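Local coordinates for protein glucanase (Clostridium thermocellum, PDB 5GXX) that probably hydrolyses internal beta-1,4-glucosidic bonds of cellulose as part of the cellulosome, joining a family 9 catalytic module to a module of the cellulose-binding type, at residues Y485-T490 against S518-L523; H459-K464 against F571-L576; Y585-D590 against G597-G602; L481-Y486 against A550-R555. The protein carries 1 engineered substitution. All blocks are in the same frame, centred on the assembly; numbering follows the deposited sequence.

Contact 1: Y485-T490 against S518-L523; sequences YYMDLT and SPITHL. With CA (calcium ion), chain D.
Ile520 receives Met487, from strand 481-488, and Leu489, from the turn after it, on one methyl group. The thioether methyl CE of Met487 comes to 4.2 Å from Ile520 CG2, and Leu489 CD1 to 4.3 Å from the same CG2. Met487 reaches across because its chain bends at the last torsion (chi3 -88°), which carries CE over at about a right angle to the isoleucine. Further along, Leu523 touches Tyr486 from an oblique direction, its CD2 lying 3.9 Å from the ring carbon CE1. No hydrogen bond joins the segments, so the contact illustrates how purely apolar packing can be framed by strictly directed polar groups. In 485-490, the carbonyl oxygen of Asp488 binds a calcium ion at 2.3 Å. Water 1, Glu491, Asp566, Asn569 and Asp570 share that ion. The carboxylate of Asp488 turns back on its own chain: OD1 accepts from Thr490 N at 2.9 Å, forming an Asx turn, and from Thr490 OG1 as well, fixing the chain where helix 490-494 begins. In 518-523, Ser518 OG and Thr521 OG1 grip Pro519 O from opposite faces of its carbonyl plane, just before Ile520. Strand 527-534 runs between strands 481-488 and 515-524 in the antiparallel sheet, and its Tyr528 and Ile530 also touch Ile520, while Ile556 of strand 549-557 packs on Met487.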
loop_
_atom_site.group_PDB
_atom_site.type_symbol
_atom_site.label_atom_id
_atom_site.label_comp_id
_atom_site.label_asym_id
_atom_site.label_seq_id
_atom_site.Cartn_x
_atom_site.Cartn_y
_atom_site.Cartn_z
ATOM N N TYR A 485 6.376 1.721 -29.048
ATOM C CA TYR A 485 7.385 2.733 -28.751
ATOM C C TYR A 485 8.437 2.695 -29.865
ATOM O O TYR A 485 9.158 1.708 -30.007
ATOM C CB TYR A 485 8.062 2.477 -27.386
ATOM C CG TYR A 485 9.023 3.586 -27.005
ATOM C CD1 TYR A 485 10.365 3.536 -27.395
ATOM C CD2 TYR A 485 8.587 4.691 -26.270
ATOM C CE1 TYR A 485 11.240 4.578 -27.073
ATOM C CE2 TYR A 485 9.458 5.720 -25.938
ATOM C CZ TYR A 485 10.776 5.658 -26.344
ATOM O OH TYR A 485 11.586 6.717 -25.988
ATOM N N TYR A 486 8.505 3.769 -30.651
ATOM C CA TYR A 486 9.361 3.843 -31.826
ATOM C C TYR A 486 10.654 4.611 -31.581
ATOM O O TYR A 486 10.651 5.676 -30.957
ATOM C CB TYR A 486 8.631 4.541 -32.982
ATOM C CG TYR A 486 7.362 3.882 -33.451
ATOM C CD1 TYR A 486 7.392 2.871 -34.411
ATOM C CD2 TYR A 486 6.131 4.300 -32.968
ATOM C CE1 TYR A 486 6.224 2.269 -34.864
ATOM C CE2 TYR A 486 4.962 3.707 -33.421
ATOM C CZ TYR A 486 5.017 2.694 -34.363
ATOM O OH TYR A 486 3.845 2.116 -34.799
ATOM N N MET A 487 11.732 4.074 -32.143
ATOM C CA MET A 487 13.075 4.624 -32.008
ATOM C C MET A 487 13.752 4.733 -33.368
ATOM O O MET A 487 13.445 3.962 -34.277
ATOM C CB MET A 487 13.929 3.682 -31.158
ATOM C CG MET A 487 13.355 3.390 -29.795
ATOM S SD MET A 487 14.095 1.884 -29.136
ATOM C CE MET A 487 12.997 0.618 -29.787
ATOM N N ASP A 488 14.705 5.655 -33.466
ATOM C CA ASP A 488 15.619 5.727 -34.597
ATOM C C ASP A 488 16.965 5.213 -34.088
ATOM O O ASP A 488 17.537 5.779 -33.159
ATOM C CB ASP A 488 15.720 7.171 -35.100
ATOM C CG ASP A 488 16.570 7.308 -36.353
ATOM O OD1 ASP A 488 17.440 6.451 -36.591
ATOM O OD2 ASP A 488 16.353 8.281 -37.108
ATOM N N LEU A 489 17.441 4.127 -34.686
ATOM C CA LEU A 489 18.676 3.487 -34.235
ATOM C C LEU A 489 19.870 3.833 -35.117
ATOM O O LEU A 489 20.889 3.137 -35.080
ATOM C CB LEU A 489 18.488 1.969 -34.138
ATOM C CG LEU A 489 17.439 1.450 -33.138
ATOM C CD1 LEU A 489 17.527 -0.065 -33.049
ATOM C CD2 LEU A 489 17.576 2.073 -31.759
ATOM N N THR A 490 19.765 4.929 -35.868
ATOM C CA THR A 490 20.860 5.388 -36.728
ATOM C C THR A 490 22.179 5.524 -35.967
ATOM O O THR A 490 23.210 5.061 -36.452
ATOM C CB THR A 490 20.552 6.729 -37.431
ATOM O OG1 THR A 490 19.427 6.558 -38.299
ATOM C CG2 THR A 490 21.732 7.193 -38.288
ATOM N N SER A 518 7.489 -7.050 -27.053
ATOM C CA SER A 518 8.095 -7.718 -28.196
ATOM C C SER A 518 9.600 -7.461 -28.215
ATOM O O SER A 518 10.071 -6.513 -27.578
ATOM C CB SER A 518 7.493 -7.187 -29.495
ATOM O OG SER A 518 7.977 -5.890 -29.786
ATOM N N PRO A 519 10.352 -8.286 -28.966
ATOM C CA PRO A 519 11.724 -7.894 -29.269
ATOM C C PRO A 519 11.707 -6.620 -30.116
ATOM O O PRO A 519 10.658 -6.239 -30.647
ATOM C CB PRO A 519 12.277 -9.079 -30.081
ATOM C CG PRO A 519 11.295 -10.198 -29.920
ATOM C CD PRO A 519 9.975 -9.574 -29.577
ATOM N N ILE A 520 12.845 -5.937 -30.212
ATOM C CA ILE A 520 12.955 -4.730 -31.035
ATOM C C ILE A 520 12.805 -5.123 -32.497
ATOM O O ILE A 520 13.502 -6.025 -32.965
ATOM C CB ILE A 520 14.296 -4.013 -30.765
ATOM C CG1 ILE A 520 14.366 -3.602 -29.290
ATOM C CG2 ILE A 520 14.479 -2.817 -31.689
ATOM C CD1 ILE A 520 15.774 -3.223 -28.834
ATOM N N THR A 521 11.866 -4.458 -33.173
ATOM C CA THR A 521 11.356 -4.874 -34.477
ATOM C C THR A 521 11.547 -3.778 -35.504
ATOM O O THR A 521 11.283 -2.605 -35.236
ATOM C CB THR A 521 9.860 -5.222 -34.340
ATOM O OG1 THR A 521 9.745 -6.302 -33.406
ATOM C CG2 THR A 521 9.258 -5.663 -35.674
ATOM N N HIS A 522 12.028 -4.176 -36.682
ATOM C CA HIS A 522 12.234 -3.225 -37.764
ATOM C C HIS A 522 10.917 -2.733 -38.349
ATOM O O HIS A 522 10.030 -3.529 -38.642
ATOM C CB HIS A 522 13.106 -3.850 -38.856
ATOM C CG HIS A 522 13.532 -2.880 -39.913
ATOM N ND1 HIS A 522 13.269 -3.076 -41.253
ATOM C CD2 HIS A 522 14.196 -1.703 -39.828
ATOM C CE1 HIS A 522 13.761 -2.068 -41.947
ATOM N NE2 HIS A 522 14.329 -1.220 -41.107
ATOM N N LEU A 523 10.798 -1.419 -38.498
ATOM C CA LEU A 523 9.710 -0.819 -39.261
ATOM C C LEU A 523 10.206 -0.541 -40.687
ATOM O O LEU A 523 9.937 -1.320 -41.610
ATOM C CB LEU A 523 9.202 0.451 -38.577
ATOM C CG LEU A 523 7.887 1.055 -39.081
ATOM C CD1 LEU A 523 6.688 0.160 -38.767
ATOM C CD2 LEU A 523 7.674 2.458 -38.527
HETATM CA CA CA D . 17.936 7.210 -31.379
HETATM O O HOH W 1 17.597 5.605 -29.652
#

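Contact 2: H459-K464 against F571-L576; sequences HFTEIK and FSYQGL
Thr461 meets Tyr573 where strand 460-469 of a beta sandwich is approached by the loop that leads into a type II beta turn, Tyr573 to Leu576. The threonine divides its branches between two kinds of contact. Its methyl CG2 lies obliquely against the tyrosine ring, 3.6 Å from CE1. Its hydroxyl OG1 is 2.6 Å from water 2, which in turn stands 2.8 Å from Tyr573 OH, and OG1 is also hydrogen-bonded to Trp565 NE1. One residue thus serves as a worked example of a buried polar group satisfied next to an apolar one, the chi1 of -69° placing CG2 anti to the backbone N and OG1 on the far side from the carbonyl carbon. Glu462, next in sequence, points away, as the alternation of a strand requires, and pairs with Arg555 in a salt bridge. Ile463 returns to the loop side. Its terminal CD1 sits at the edge of the Tyr573 ring, near its plane; the isoleucine and Leu576 side chains cross at about a right angle, 3.8 Å between the two CD1 atoms. Tyr485 of strand 481-488 also packs against Thr461, Ile463 and Tyr573, so the loop is received by residues of both sheets. Gly575, with a phi of 78°, lets the chain reverse, and the turn is closed by the hydrogen bond from Leu576 N to Tyr573 O, 3.1 Å long.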
loop_
_atom_site.group_PDB
_atom_site.type_symbol
_atom_site.label_atom_id
_atom_site.label_comp_id
_atom_site.label_asym_id
_atom_site.label_seq_id
_atom_site.Cartn_x
_atom_site.Cartn_y
_atom_site.Cartn_z
ATOM N N HIS A 459 23.401 5.863 -21.640
ATOM C CA HIS A 459 23.252 4.600 -22.356
ATOM C C HIS A 459 21.867 3.957 -22.353
ATOM O O HIS A 459 21.725 2.871 -22.891
ATOM C CB HIS A 459 24.318 3.585 -21.933
ATOM C CG HIS A 459 24.132 3.068 -20.542
ATOM N ND1 HIS A 459 23.616 1.816 -20.284
ATOM C CD2 HIS A 459 24.408 3.617 -19.336
ATOM C CE1 HIS A 459 23.586 1.615 -18.978
ATOM N NE2 HIS A 459 24.055 2.694 -18.380
ATOM N N PHE A 460 20.858 4.606 -21.774
ATOM C CA PHE A 460 19.485 4.085 -21.848
ATOM C C PHE A 460 18.392 5.150 -21.752
ATOM O O PHE A 460 18.621 6.265 -21.266
ATOM C CB PHE A 460 19.255 3.000 -20.787
ATOM C CG PHE A 460 19.246 3.493 -19.368
ATOM C CD1 PHE A 460 18.156 4.206 -18.869
ATOM C CD2 PHE A 460 20.297 3.181 -18.508
ATOM C CE1 PHE A 460 18.146 4.650 -17.565
ATOM C CE2 PHE A 460 20.281 3.610 -17.185
ATOM C CZ PHE A 460 19.202 4.340 -16.714
ATOM N N THR A 461 17.203 4.775 -22.225
ATOM C CA THR A 461 15.965 5.510 -21.961
ATOM C C THR A 461 15.063 4.621 -21.113
ATOM O O THR A 461 14.892 3.458 -21.446
ATOM C CB THR A 461 15.235 5.818 -23.282
ATOM O OG1 THR A 461 15.991 6.777 -24.028
ATOM C CG2 THR A 461 13.851 6.415 -23.029
ATOM N N GLU A 462 14.478 5.157 -20.043
ATOM C CA GLU A 462 13.510 4.393 -19.274
ATOM C C GLU A 462 12.202 5.171 -19.259
ATOM O O GLU A 462 12.173 6.348 -18.884
ATOM C CB GLU A 462 14.008 4.151 -17.849
ATOM C CG GLU A 462 13.103 3.243 -17.052
ATOM C CD GLU A 462 13.692 2.932 -15.695
ATOM O OE1 GLU A 462 14.502 1.982 -15.591
ATOM O OE2 GLU A 462 13.345 3.658 -14.741
ATOM N N ILE A 463 11.138 4.479 -19.653
ATOM C CA ILE A 463 9.818 5.091 -19.825
ATOM C C ILE A 463 8.853 4.552 -18.769
ATOM O O ILE A 463 8.828 3.351 -18.513
ATOM C CB ILE A 463 9.252 4.757 -21.229
ATOM C CG1 ILE A 463 10.134 5.287 -22.371
ATOM C CG2 ILE A 463 7.832 5.300 -21.396
ATOM C CD1 ILE A 463 10.397 6.771 -22.323
ATOM N N LYS A 464 8.081 5.447 -18.157
ATOM C CA LYS A 464 6.890 5.054 -17.415
ATOM C C LYS A 464 5.700 5.287 -18.349
ATOM O O LYS A 464 5.496 6.400 -18.849
ATOM C CB LYS A 464 6.756 5.854 -16.114
ATOM C CG LYS A 464 5.463 5.612 -15.368
ATOM C CD LYS A 464 5.377 6.544 -14.178
ATOM C CE LYS A 464 4.038 6.469 -13.469
ATOM N NZ LYS A 464 4.073 7.257 -12.202
ATOM N N PHE A 571 11.052 8.651 -32.441
ATOM C CA PHE A 571 9.681 9.106 -32.697
ATOM C C PHE A 571 8.837 9.175 -31.422
ATOM O O PHE A 571 8.123 10.147 -31.184
ATOM C CB PHE A 571 9.012 8.210 -33.744
ATOM C CG PHE A 571 7.571 8.569 -34.045
ATOM C CD1 PHE A 571 6.534 8.018 -33.305
ATOM C CD2 PHE A 571 7.260 9.441 -35.085
ATOM C CE1 PHE A 571 5.210 8.337 -33.592
ATOM C CE2 PHE A 571 5.945 9.771 -35.377
ATOM C CZ PHE A 571 4.916 9.218 -34.628
ATOM N N SER A 572 8.940 8.161 -30.566
ATOM C CA SER A 572 8.099 8.129 -29.378
ATOM C C SER A 572 8.605 8.923 -28.178
ATOM O O SER A 572 7.885 9.077 -27.200
ATOM C CB SER A 572 7.802 6.684 -28.998
ATOM O OG SER A 572 7.095 6.078 -30.054
ATOM N N TYR A 573 9.828 9.439 -28.259
ATOM C CA TYR A 573 10.369 10.315 -27.223
ATOM C C TYR A 573 9.892 11.759 -27.346
ATOM O O TYR A 573 10.020 12.537 -26.397
ATOM C CB TYR A 573 11.896 10.293 -27.317
ATOM C CG TYR A 573 12.648 10.544 -26.028
ATOM C CD1 TYR A 573 12.584 9.636 -24.972
ATOM C CD2 TYR A 573 13.467 11.663 -25.887
ATOM C CE1 TYR A 573 13.323 9.846 -23.807
ATOM C CE2 TYR A 573 14.196 11.881 -24.729
ATOM C CZ TYR A 573 14.125 10.969 -23.693
ATOM O OH TYR A 573 14.856 11.190 -22.542
ATOM N N GLN A 574 9.345 12.116 -28.504
ATOM C CA GLN A 574 9.012 13.512 -28.782
ATOM C C GLN A 574 8.072 14.077 -27.738
ATOM O O GLN A 574 7.026 13.488 -27.464
ATOM C CB GLN A 574 8.326 13.661 -30.137
ATOM C CG GLN A 574 9.095 13.150 -31.326
ATOM C CD GLN A 574 8.293 13.312 -32.605
ATOM O OE1 GLN A 574 7.788 12.335 -33.162
ATOM N NE2 GLN A 574 8.158 14.555 -33.067
ATOM N N GLY A 575 8.445 15.219 -27.167
ATOM C CA GLY A 575 7.575 15.938 -26.243
ATOM C C GLY A 575 7.493 15.380 -24.836
ATOM O O GLY A 575 6.888 16.013 -23.966
ATOM N N LEU A 576 8.113 14.226 -24.583
ATOM C CA LEU A 576 8.046 13.620 -23.250
ATOM C C LEU A 576 8.798 14.460 -22.228
ATOM O O LEU A 576 9.861 15.013 -22.519
ATOM C CB LEU A 576 8.582 12.182 -23.218
ATOM C CG LEU A 576 7.818 11.117 -24.009
ATOM C CD1 LEU A 576 8.404 9.739 -23.727
ATOM C CD2 LEU A 576 6.329 11.147 -23.676
HETATM O O HOH W 2 16.358 8.792 -22.387
#

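Contact 3: Y585-D590 against G597-G602; sequences YMPVFD and GEVPGG
Pro587 lies against the backbone of Gly597 and Glu598, and here the contact is tight. Three carbons of its ring lie against one carbonyl oxygen: CG stands 3.4 Å from Glu598 O, and CD 3.5 Å from the same Glu598 O, with CB little farther. This oxygen is buried by the contact and finds no hydrogen-bond partner, an instance of a polar atom packed against carbons of Pro587 and of the Phe571 ring. Close approach is eased by Gly597, whose lack of a side chain lets its CA come to 4.4 Å from Pro587 CA. Val599 continues the apolar patch, its CG1 lying 4.1 Å from Pro587 CG. Toward the margins the packing slackens. Phe589 CZ only reaches 4.5 Å from Val599 CG1, obliquely, and at the other end Tyr585 and Glu598 run side by side in the same direction. Tyr585 CE1 is 3.8 Å from Glu598 OE1, with the ring and carboxylate planes 84° apart, while OE2 of the glutamate makes a salt bridge with Lys584. The whole follows from a beta hairpin, strands 588-590 and 593-596 at the border of the five-stranded sheet, where the chain on either side of the hairpin meets again, as far as Val599, the first residue of a type II turn ending at Gly602.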
loop_
_atom_site.group_PDB
_atom_site.type_symbol
_atom_site.label_atom_id
_atom_site.label_comp_id
_atom_site.label_asym_id
_atom_site.label_seq_id
_atom_site.Cartn_x
_atom_site.Cartn_y
_atom_site.Cartn_z
ATOM N N TYR A 585 2.353 9.962 -29.758
ATOM C CA TYR A 585 3.464 9.275 -30.418
ATOM C C TYR A 585 3.770 7.846 -29.948
ATOM O O TYR A 585 4.725 7.219 -30.426
ATOM C CB TYR A 585 4.715 10.152 -30.376
ATOM C CG TYR A 585 4.493 11.557 -30.879
ATOM C CD1 TYR A 585 4.341 11.811 -32.241
ATOM C CD2 TYR A 585 4.457 12.634 -29.999
ATOM C CE1 TYR A 585 4.150 13.102 -32.717
ATOM C CE2 TYR A 585 4.273 13.928 -30.465
ATOM C CZ TYR A 585 4.117 14.150 -31.820
ATOM O OH TYR A 585 3.933 15.437 -32.278
ATOM N N MET A 586 2.970 7.350 -29.008
ATOM C CA MET A 586 2.957 5.935 -28.637
ATOM C C MET A 586 1.565 5.392 -28.971
ATOM O O MET A 586 0.701 5.245 -28.104
ATOM C CB MET A 586 3.336 5.727 -27.165
ATOM C CG MET A 586 4.753 6.218 -26.817
ATOM S SD MET A 586 5.225 6.120 -25.068
ATOM C CE MET A 586 4.943 4.378 -24.751
ATOM N N PRO A 587 1.345 5.110 -30.265
ATOM C CA PRO A 587 -0.011 4.786 -30.714
ATOM C C PRO A 587 -0.558 3.502 -30.100
ATOM O O PRO A 587 0.188 2.563 -29.815
ATOM C CB PRO A 587 0.146 4.660 -32.233
ATOM C CG PRO A 587 1.582 4.254 -32.424
ATOM C CD PRO A 587 2.315 5.040 -31.373
ATOM N N VAL A 588 -1.873 3.498 -29.895
ATOM C CA VAL A 588 -2.594 2.371 -29.321
ATOM C C VAL A 588 -3.338 1.648 -30.432
ATOM O O VAL A 588 -3.881 2.298 -31.340
ATOM C CB VAL A 588 -3.594 2.878 -28.272
ATOM C CG1 VAL A 588 -4.404 1.718 -27.693
ATOM C CG2 VAL A 588 -2.875 3.669 -27.161
ATOM N N PHE A 589 -3.358 0.322 -30.324
ATOM C CA PHE A 589 -3.986 -0.600 -31.280
ATOM C C PHE A 589 -4.974 -1.555 -30.598
ATOM O O PHE A 589 -4.758 -2.019 -29.474
ATOM C CB PHE A 589 -2.911 -1.412 -32.030
ATOM C CG PHE A 589 -1.916 -0.572 -32.777
ATOM C CD1 PHE A 589 -0.837 0.017 -32.126
ATOM C CD2 PHE A 589 -2.052 -0.399 -34.150
ATOM C CE1 PHE A 589 0.069 0.803 -32.829
ATOM C CE2 PHE A 589 -1.142 0.371 -34.860
ATOM C CZ PHE A 589 -0.083 0.971 -34.206
ATOM N N ASP A 590 -6.084 -1.813 -31.288
ATOM C CA ASP A 590 -7.004 -2.884 -30.957
ATOM C C ASP A 590 -6.762 -3.905 -32.053
ATOM O O ASP A 590 -7.086 -3.635 -33.214
ATOM C CB ASP A 590 -8.432 -2.334 -31.053
ATOM C CG ASP A 590 -9.501 -3.390 -30.805
ATOM O OD1 ASP A 590 -9.197 -4.601 -30.719
ATOM O OD2 ASP A 590 -10.681 -2.991 -30.678
ATOM N N GLY A 597 -3.467 8.000 -31.991
ATOM C CA GLY A 597 -2.072 8.430 -32.137
ATOM C C GLY A 597 -1.569 8.396 -33.565
ATOM O O GLY A 597 -2.358 8.281 -34.502
ATOM N N GLU A 598 -0.250 8.484 -33.718
ATOM C CA GLU A 598 0.407 8.619 -35.008
ATOM C C GLU A 598 1.575 7.643 -35.068
ATOM O O GLU A 598 2.093 7.230 -34.030
ATOM C CB GLU A 598 0.925 10.051 -35.182
ATOM C CG GLU A 598 -0.145 11.088 -35.487
ATOM C CD GLU A 598 0.383 12.514 -35.487
ATOM O OE1 GLU A 598 1.619 12.716 -35.483
ATOM O OE2 GLU A 598 -0.451 13.445 -35.500
ATOM N N VAL A 599 1.979 7.279 -36.282
ATOM C CA VAL A 599 3.124 6.407 -36.500
ATOM C C VAL A 599 4.168 7.153 -37.325
ATOM O O VAL A 599 3.824 8.144 -37.985
ATOM C CB VAL A 599 2.720 5.100 -37.217
ATOM C CG1 VAL A 599 1.589 4.408 -36.487
ATOM C CG2 VAL A 599 2.302 5.382 -38.657
ATOM N N PRO A 600 5.436 6.698 -37.276
ATOM C CA PRO A 600 6.471 7.318 -38.106
ATOM C C PRO A 600 6.133 7.262 -39.590
ATOM O O PRO A 600 5.843 6.187 -40.113
ATOM C CB PRO A 600 7.704 6.458 -37.835
ATOM C CG PRO A 600 7.472 5.879 -36.475
ATOM C CD PRO A 600 5.992 5.616 -36.438
ATOM N N GLY A 601 6.179 8.412 -40.257
ATOM C CA GLY A 601 5.926 8.468 -41.695
ATOM C C GLY A 601 4.448 8.535 -42.036
ATOM O O GLY A 601 4.078 8.554 -43.214
ATOM N N GLY A 602 3.612 8.582 -41.004
ATOM C CA GLY A 602 2.169 8.734 -41.156
ATOM C C GLY A 602 1.493 7.618 -41.932
ATOM O O GLY A 602 2.019 6.507 -42.040
#

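Contact 4: L481-Y486 against A550-R555; sequences LSYNYY and AELQFR
Between the two sheets of the beta sandwich, Tyr485 and Phe554 form a T-shaped (edge-to-face) aromatic pair. Their strands, 481-488 and 549-557, belong to different sheets; over the facing segments the axes come within 11.6 Å and cross at -30°, a spacing bridged by side chains and one water. Phe554 presents its edge to one face of Tyr485, with centroids 5.6 Å apart and planes at 75°, and its CZ lies 4.0 Å from Tyr485 CD2. The phenylalanine ring leaves its backbone between the N and the carbonyl carbon (chi1 59°), and this also brings CE2 to the edge of the Tyr483 ring, 4.3 Å from Tyr483 CE1, as the two side chains pass in opposite directions. Leu552 adds its CD2 at 3.9 Å from Tyr483 OH. On the opposite face of strand 481-488, Asn484 ND2 donates to Tyr486 OH in an almost straight bond lying in the amide plane. Such aromatic packing must also accommodate the Tyr483 hydroxyl, which water 3 meets: it lies 2.7 Å from Tyr483 OH and donates to Ala550 O at 3.0 Å.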
loop_
_atom_site.group_PDB
_atom_site.type_symbol
_atom_site.label_atom_id
_atom_site.label_comp_id
_atom_site.label_asym_id
_atom_site.label_seq_id
_atom_site.Cartn_x
_atom_site.Cartn_y
_atom_site.Cartn_z
ATOM N N LEU A 481 -5.411 -5.119 -26.673
ATOM C CA LEU A 481 -4.813 -3.785 -26.613
ATOM C C LEU A 481 -3.301 -3.888 -26.720
ATOM O O LEU A 481 -2.695 -4.765 -26.102
ATOM C CB LEU A 481 -5.157 -3.084 -25.297
ATOM C CG LEU A 481 -6.533 -2.420 -25.238
ATOM C CD1 LEU A 481 -6.682 -1.844 -23.832
ATOM C CD2 LEU A 481 -6.712 -1.351 -26.308
ATOM N N SER A 482 -2.699 -2.961 -27.458
ATOM C CA SER A 482 -1.240 -2.824 -27.494
ATOM C C SER A 482 -0.856 -1.385 -27.798
ATOM O O SER A 482 -1.669 -0.577 -28.261
ATOM C CB SER A 482 -0.568 -3.774 -28.494
ATOM O OG SER A 482 -0.897 -3.436 -29.835
ATOM N N TYR A 483 0.396 -1.056 -27.516
ATOM C CA TYR A 483 0.928 0.207 -27.982
ATOM C C TYR A 483 2.381 0.033 -28.402
ATOM O O TYR A 483 3.055 -0.916 -27.977
ATOM C CB TYR A 483 0.762 1.316 -26.935
ATOM C CG TYR A 483 1.491 1.100 -25.620
ATOM C CD1 TYR A 483 2.839 1.428 -25.499
ATOM C CD2 TYR A 483 0.831 0.595 -24.504
ATOM C CE1 TYR A 483 3.505 1.273 -24.303
ATOM C CE2 TYR A 483 1.491 0.444 -23.285
ATOM C CZ TYR A 483 2.830 0.776 -23.205
ATOM O OH TYR A 483 3.512 0.613 -22.017
ATOM N N ASN A 484 2.859 0.955 -29.228
ATOM C CA ASN A 484 4.217 0.868 -29.757
ATOM C C ASN A 484 5.101 2.031 -29.311
ATOM O O ASN A 484 4.630 3.172 -29.191
ATOM C CB ASN A 484 4.173 0.826 -31.287
ATOM C CG ASN A 484 3.482 -0.411 -31.837
ATOM O OD1 ASN A 484 3.246 -1.394 -31.135
ATOM N ND2 ASN A 484 3.180 -0.376 -33.135
ATOM N N TYR A 485 6.376 1.721 -29.048
ATOM C CA TYR A 485 7.385 2.733 -28.751
ATOM C C TYR A 485 8.437 2.695 -29.865
ATOM O O TYR A 485 9.158 1.708 -30.007
ATOM C CB TYR A 485 8.062 2.477 -27.386
ATOM C CG TYR A 485 9.023 3.586 -27.005
ATOM C CD1 TYR A 485 10.365 3.536 -27.395
ATOM C CD2 TYR A 485 8.587 4.691 -26.270
ATOM C CE1 TYR A 485 11.240 4.578 -27.073
ATOM C CE2 TYR A 485 9.458 5.720 -25.938
ATOM C CZ TYR A 485 10.776 5.658 -26.344
ATOM O OH TYR A 485 11.586 6.717 -25.988
ATOM N N TYR A 486 8.505 3.769 -30.651
ATOM C CA TYR A 486 9.361 3.843 -31.826
ATOM C C TYR A 486 10.654 4.611 -31.581
ATOM O O TYR A 486 10.651 5.676 -30.957
ATOM C CB TYR A 486 8.631 4.541 -32.982
ATOM C CG TYR A 486 7.362 3.882 -33.451
ATOM C CD1 TYR A 486 7.392 2.871 -34.411
ATOM C CD2 TYR A 486 6.131 4.300 -32.968
ATOM C CE1 TYR A 486 6.224 2.269 -34.864
ATOM C CE2 TYR A 486 4.962 3.707 -33.421
ATOM C CZ TYR A 486 5.017 2.694 -34.363
ATOM O OH TYR A 486 3.845 2.116 -34.799
ATOM N N ALA A 550 -3.114 0.678 -17.083
ATOM C CA ALA A 550 -2.045 -0.219 -16.659
ATOM C C ALA A 550 -0.669 0.439 -16.790
ATOM O O ALA A 550 -0.329 0.971 -17.859
ATOM C CB ALA A 550 -2.118 -1.503 -17.465
ATOM N N GLU A 551 0.100 0.421 -15.697
ATOM C CA GLU A 551 1.429 1.022 -15.640
ATOM C C GLU A 551 2.517 -0.000 -15.923
ATOM O O GLU A 551 2.506 -1.099 -15.363
ATOM C CB GLU A 551 1.675 1.701 -14.292
ATOM C CG GLU A 551 3.074 2.302 -14.171
ATOM C CD GLU A 551 3.282 3.106 -12.898
ATOM O OE1 GLU A 551 2.293 3.510 -12.248
ATOM O OE2 GLU A 551 4.455 3.344 -12.544
ATOM N N LEU A 552 3.418 0.373 -16.827
ATOM C CA LEU A 552 4.642 -0.383 -17.088
ATOM C C LEU A 552 5.821 0.594 -17.085
ATOM O O LEU A 552 5.706 1.715 -17.599
ATOM C CB LEU A 552 4.532 -1.051 -18.466
ATOM C CG LEU A 552 5.707 -1.933 -18.911
ATOM C CD1 LEU A 552 5.839 -3.162 -18.051
ATOM C CD2 LEU A 552 5.503 -2.359 -20.363
ATOM N N GLN A 553 6.950 0.176 -16.512
ATOM C CA GLN A 553 8.197 0.929 -16.630
ATOM C C GLN A 553 9.138 0.033 -17.404
ATOM O O GLN A 553 9.459 -1.071 -16.966
ATOM C CB GLN A 553 8.782 1.306 -15.264
ATOM C CG GLN A 553 7.970 2.384 -14.546
ATOM C CD GLN A 553 8.279 2.495 -13.072
ATOM O OE1 GLN A 553 9.412 2.272 -12.643
ATOM N NE2 GLN A 553 7.272 2.869 -12.287
ATOM N N PHE A 554 9.550 0.489 -18.580
ATOM C CA PHE A 554 10.471 -0.303 -19.383
ATOM C C PHE A 554 11.714 0.503 -19.700
ATOM O O PHE A 554 11.668 1.733 -19.787
ATOM C CB PHE A 554 9.794 -0.855 -20.644
ATOM C CG PHE A 554 9.232 0.195 -21.569
ATOM C CD1 PHE A 554 10.014 0.754 -22.565
ATOM C CD2 PHE A 554 7.902 0.587 -21.471
ATOM C CE1 PHE A 554 9.495 1.692 -23.445
ATOM C CE2 PHE A 554 7.370 1.536 -22.335
ATOM C CZ PHE A 554 8.161 2.091 -23.327
ATOM N N ARG A 555 12.821 -0.219 -19.826
ATOM C CA ARG A 555 14.109 0.382 -20.143
ATOM C C ARG A 555 14.641 -0.226 -21.435
ATOM O O ARG A 555 14.584 -1.449 -21.621
ATOM C CB ARG A 555 15.081 0.117 -18.987
ATOM C CG ARG A 555 16.463 0.733 -19.161
ATOM C CD ARG A 555 17.420 0.373 -18.013
ATOM N NE ARG A 555 16.947 0.925 -16.749
ATOM C CZ ARG A 555 17.687 1.038 -15.647
ATOM N NH1 ARG A 555 18.953 0.655 -15.648
ATOM N NH2 ARG A 555 17.156 1.561 -14.548
HETATM O O HOH W 3 1.672 0.351 -20.021
#

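In the fold
Contacts 1 and 4 are buried, contact 2 partly so, and contact 3 lies at the surface and rests on proline and backbone packing. Contacts 1 and 4 share strand 481-488 but differ in chemistry: contact 1 is mostly aliphatic, between strands of one sheet and the turn after one of them, and bordered by calcium, whereas contact 4 is aromatic and bridges sheets. Contact 2 mixes methyl packing with a water bridge. Ser572 of contact 2 ties it to the other three, its OG bonding to Tyr486 N of contacts 1 and 4 and to Tyr585 O of contact 3. Strands 460-469 and 549-557, neighbours in one sheet, link contacts 2 and 4 through the bond from Ile463 N to Phe554 O.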